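Long-range contact in hybrid kinase (Caulobacter vibrioides, PDB 6QRL), which is a sensor hybrid histidine kinase, seen here as its cyclic di-GMP-binding pseudo-receiver domain, and probably uses ATP to phosphorylate protein histidine: residues A[74-79]-A[95-100]. Residues are numbered along the deposited sequence; the frame is centred on the assembly and turned at random.
With C2E (9,9'-[(2R,3R,3aS,5S,7aR,9R,10R,10aS,12S,14aR)-3,5,10,12-tetrahydroxy-5,12-dioxidooctahydro-2H,7H-difuro[3,2-d:3',2'-j][1,3,7,9,2,8]tetraoxadiphosphacyclododecine-2,9-diyl]bis(2-amino-1,9-dihydro-6H-purin-6-one)), chain C.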
loop_
_atom_site.group_PDB
_atom_site.type_symbol
_atom_site.label_atom_id
_atom_site.label_comp_id
_atom_site.label_asym_id
_atom_site.label_seq_id
_atom_site.Cartn_x
_atom_site.Cartn_y
_atom_site.Cartn_z
ATOM N N VAL A 74 -1.013 -2.118 -2.457
ATOM C CA VAL A 74 -1.582 -3.240 -1.670
ATOM C C VAL A 74 -2.578 -2.629 -0.688
ATOM O O VAL A 74 -2.176 -1.696 0.022
ATOM C CB VAL A 74 -0.462 -3.973 -0.923
ATOM C CG1 VAL A 74 -0.990 -5.171 -0.179
ATOM C CG2 VAL A 74 0.664 -4.386 -1.857
ATOM N N VAL A 75 -3.778 -3.190 -0.580
ATOM C CA VAL A 75 -4.821 -2.636 0.315
ATOM C C VAL A 75 -4.784 -3.391 1.656
ATOM O O VAL A 75 -4.671 -4.637 1.627
ATOM C CB VAL A 75 -6.205 -2.687 -0.363
ATOM C CG1 VAL A 75 -6.584 -4.100 -0.784
ATOM C CG2 VAL A 75 -7.296 -2.110 0.520
ATOM N N LEU A 76 -4.951 -2.677 2.771
ATOM C CA LEU A 76 -5.083 -3.271 4.136
ATOM C C LEU A 76 -6.571 -3.440 4.476
ATOM O O LEU A 76 -7.289 -2.427 4.518
ATOM C CB LEU A 76 -4.421 -2.346 5.166
ATOM C CG LEU A 76 -2.904 -2.412 5.322
ATOM C CD1 LEU A 76 -2.179 -2.720 4.034
ATOM C CD2 LEU A 76 -2.339 -1.166 6.008
ATOM N N LEU A 77 -6.993 -4.662 4.796
ATOM C CA LEU A 77 -8.408 -5.060 4.994
ATOM C C LEU A 77 -8.573 -5.691 6.375
ATOM O O LEU A 77 -7.632 -6.364 6.837
ATOM C CB LEU A 77 -8.807 -6.079 3.917
ATOM C CG LEU A 77 -8.780 -5.577 2.472
ATOM C CD1 LEU A 77 -9.063 -6.710 1.495
ATOM C CD2 LEU A 77 -9.805 -4.484 2.276
ATOM N N THR A 78 -9.746 -5.551 6.986
ATOM C CA THR A 78 -10.167 -6.440 8.096
ATOM C C THR A 78 -10.592 -7.771 7.481
ATOM O O THR A 78 -10.940 -7.823 6.297
ATOM C CB THR A 78 -11.289 -5.813 8.927
ATOM O OG1 THR A 78 -12.469 -5.779 8.116
ATOM C CG2 THR A 78 -10.918 -4.426 9.428
ATOM N N PRO A 79 -10.604 -8.872 8.260
ATOM C CA PRO A 79 -11.144 -10.141 7.774
ATOM C C PRO A 79 -12.586 -10.033 7.276
ATOM O O PRO A 79 -12.927 -10.719 6.315
ATOM C CB PRO A 79 -11.052 -11.078 8.996
ATOM C CG PRO A 79 -9.996 -10.458 9.878
ATOM C CD PRO A 79 -10.086 -8.963 9.636
ATOM N N GLY A 95 -2.663 -6.666 -4.552
ATOM C CA GLY A 95 -2.975 -7.666 -3.520
ATOM C C GLY A 95 -3.502 -6.983 -2.269
ATOM O O GLY A 95 -3.746 -5.755 -2.274
ATOM N N TYR A 96 -3.715 -7.776 -1.244
ATOM C CA TYR A 96 -4.285 -7.331 0.045
ATOM C C TYR A 96 -3.424 -7.914 1.170
ATOM O O TYR A 96 -2.692 -8.906 0.959
ATOM C CB TYR A 96 -5.741 -7.772 0.169
ATOM C CG TYR A 96 -5.930 -9.257 0.309
ATOM C CD1 TYR A 96 -6.150 -10.059 -0.798
ATOM C CD2 TYR A 96 -5.857 -9.862 1.562
ATOM C CE1 TYR A 96 -6.273 -11.436 -0.674
ATOM C CE2 TYR A 96 -6.010 -11.226 1.709
ATOM C CZ TYR A 96 -6.238 -12.016 0.593
ATOM O OH TYR A 96 -6.366 -13.359 0.757
ATOM N N LEU A 97 -3.525 -7.288 2.331
ATOM C CA LEU A 97 -2.985 -7.746 3.622
ATOM C C LEU A 97 -4.130 -7.656 4.623
ATOM O O LEU A 97 -4.881 -6.652 4.558
ATOM C CB LEU A 97 -1.831 -6.817 4.001
ATOM C CG LEU A 97 -0.570 -7.002 3.170
ATOM C CD1 LEU A 97 0.436 -5.890 3.420
ATOM C CD2 LEU A 97 0.025 -8.366 3.465
ATOM N N ILE A 98 -4.242 -8.639 5.507
ATOM C CA ILE A 98 -5.281 -8.704 6.568
ATOM C C ILE A 98 -4.695 -8.084 7.837
ATOM O O ILE A 98 -3.598 -8.491 8.245
ATOM C CB ILE A 98 -5.737 -10.158 6.794
ATOM C CG1 ILE A 98 -6.320 -10.790 5.525
ATOM C CG2 ILE A 98 -6.695 -10.238 7.975
ATOM C CD1 ILE A 98 -7.582 -10.100 5.012
ATOM N N LYS A 99 -5.412 -7.113 8.413
ATOM C CA LYS A 99 -5.130 -6.456 9.713
ATOM C C LYS A 99 -5.597 -7.387 10.826
ATOM O O LYS A 99 -6.718 -7.871 10.770
ATOM C CB LYS A 99 -5.838 -5.100 9.791
ATOM C CG LYS A 99 -5.195 -3.999 8.966
ATOM C CD LYS A 99 -5.961 -2.657 9.005
ATOM C CE LYS A 99 -7.309 -2.684 8.305
ATOM N NZ LYS A 99 -8.016 -1.396 8.521
ATOM N N PRO A 100 -4.767 -7.712 11.848
ATOM C CA PRO A 100 -3.450 -7.093 12.042
ATOM C C PRO A 100 -2.370 -7.765 11.173
ATOM O O PRO A 100 -2.406 -8.972 11.098
ATOM C CB PRO A 100 -3.177 -7.387 13.540
ATOM C CG PRO A 100 -3.868 -8.740 13.793
ATOM C CD PRO A 100 -5.040 -8.796 12.823
HETATM P P1 C2E C . -6.052 -15.979 2.991
HETATM O O2P C2E C . -6.076 -14.478 3.167
HETATM O O1P C2E C . -7.233 -16.673 2.384
HETATM O "O5'" C2E C . -4.834 -16.260 1.989
HETATM C "C5'" C2E C . -4.709 -17.565 1.420
HETATM C "C4'" C2E C . -3.506 -17.547 0.526
HETATM O "O4'" C2E C . -3.761 -16.698 -0.609
HETATM C "C3'" C2E C . -2.254 -16.956 1.153
HETATM O "O3'" C2E C . -1.663 -18.007 1.936
HETATM C "C2'" C2E C . -1.453 -16.488 -0.083
HETATM O "O2'" C2E C . -0.432 -17.401 -0.429
HETATM C "C1'" C2E C . -2.516 -16.365 -1.183
HETATM N N9 C2E C . -2.693 -15.032 -1.758
HETATM C C8 C2E C . -3.049 -14.769 -3.060
HETATM N N7 C2E C . -3.221 -13.491 -3.297
HETATM C C5 C2E C . -2.989 -12.873 -2.076
HETATM C C6 C2E C . -3.030 -11.503 -1.726
HETATM O O6 C2E C . -3.330 -10.539 -2.431
HETATM N N1 C2E C . -2.741 -11.308 -0.376
HETATM C C2 C2E C . -2.428 -12.297 0.526
HETATM N N2 C2E C . -2.183 -11.902 1.785
HETATM N N3 C2E C . -2.385 -13.592 0.202
HETATM C C4 C2E C . -2.672 -13.809 -1.111
HETATM P P11 C2E C . -0.919 -17.554 3.283
HETATM O O21 C2E C . -0.109 -16.349 2.907
HETATM O O11 C2E C . -0.231 -18.756 3.861
HETATM O O5A C2E C . -2.098 -17.155 4.292
HETATM C C5A C2E C . -2.907 -18.172 4.954
HETATM C C4A C2E C . -3.931 -17.493 5.829
HETATM O O4A C2E C . -3.273 -16.923 6.988
HETATM C C3A C2E C . -4.671 -16.313 5.207
HETATM O O3A C2E C . -5.720 -16.792 4.352
HETATM C C2A C2E C . -5.138 -15.562 6.451
HETATM O O2A C2E C . -6.252 -16.063 7.146
HETATM C C1A C2E C . -3.934 -15.731 7.378
HETATM N N91 C2E C . -3.017 -14.615 7.241
HETATM C C81 C2E C . -2.052 -14.505 6.273
HETATM N N71 C2E C . -1.396 -13.370 6.320
HETATM C C51 C2E C . -1.979 -12.695 7.383
HETATM C C61 C2E C . -1.668 -11.421 7.909
HETATM O O61 C2E C . -0.851 -10.599 7.472
HETATM N N11 C2E C . -2.483 -11.120 9.004
HETATM C C21 C2E C . -3.455 -11.939 9.529
HETATM N N21 C2E C . -4.101 -11.459 10.605
HETATM N N31 C2E C . -3.770 -13.128 9.021
HETATM C C41 C2E C . -2.983 -13.449 7.966
#
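Val75 bonds through its N and O to Gly95 O and Leu97 N, and Leu77 likewise to Leu97 O and Lys99 N, joining strands 74-77 and 95-98 in parallel with a 30° crossing. The last of these four hydrogen bonds, from Lys99 N to Leu77 O, is 2.8 Å long and nearly straight. On one face of the sheet Val74 CG1, anti to its own N (chi1 -177°), rests 3.8 Å from Leu97 CG, while Leu76 and Leu97 run side by side; helix 103-111 covers Val74 and Leu97. On the other, Leu77 CD1 reaches Tyr96 CB at 3.7 Å, the two side chains crossing at about a right angle under helix 85-91. That helix makes the right-handed beta-alpha-beta crossover linking these last two strands of the receiver fold. The 95-98 strand is outermost in the chain's sheet, and on its far edge one guanine of cyclic di-GMP takes the N and O of Tyr96, much as a further strand would: Tyr96 N donates to O6, and Tyr96 O accepts from N1 at 2.7 Å and from N2. The same base lies over one face of the Tyr96 ring, N1 3.5 Å above its centre, while Tyr96 OH donates to phosphate oxygen O2P. Beyond the cis peptide, Pro100 O accepts hydrogen bonds from N11 and N21 of the second guanine. Lys99, bent at chi3 (-68°), lays CE 3.8 Å from Leu76 O and carries NZ to a salt bridge with Asp55, unmodified here though predicted as a phosphorylation site.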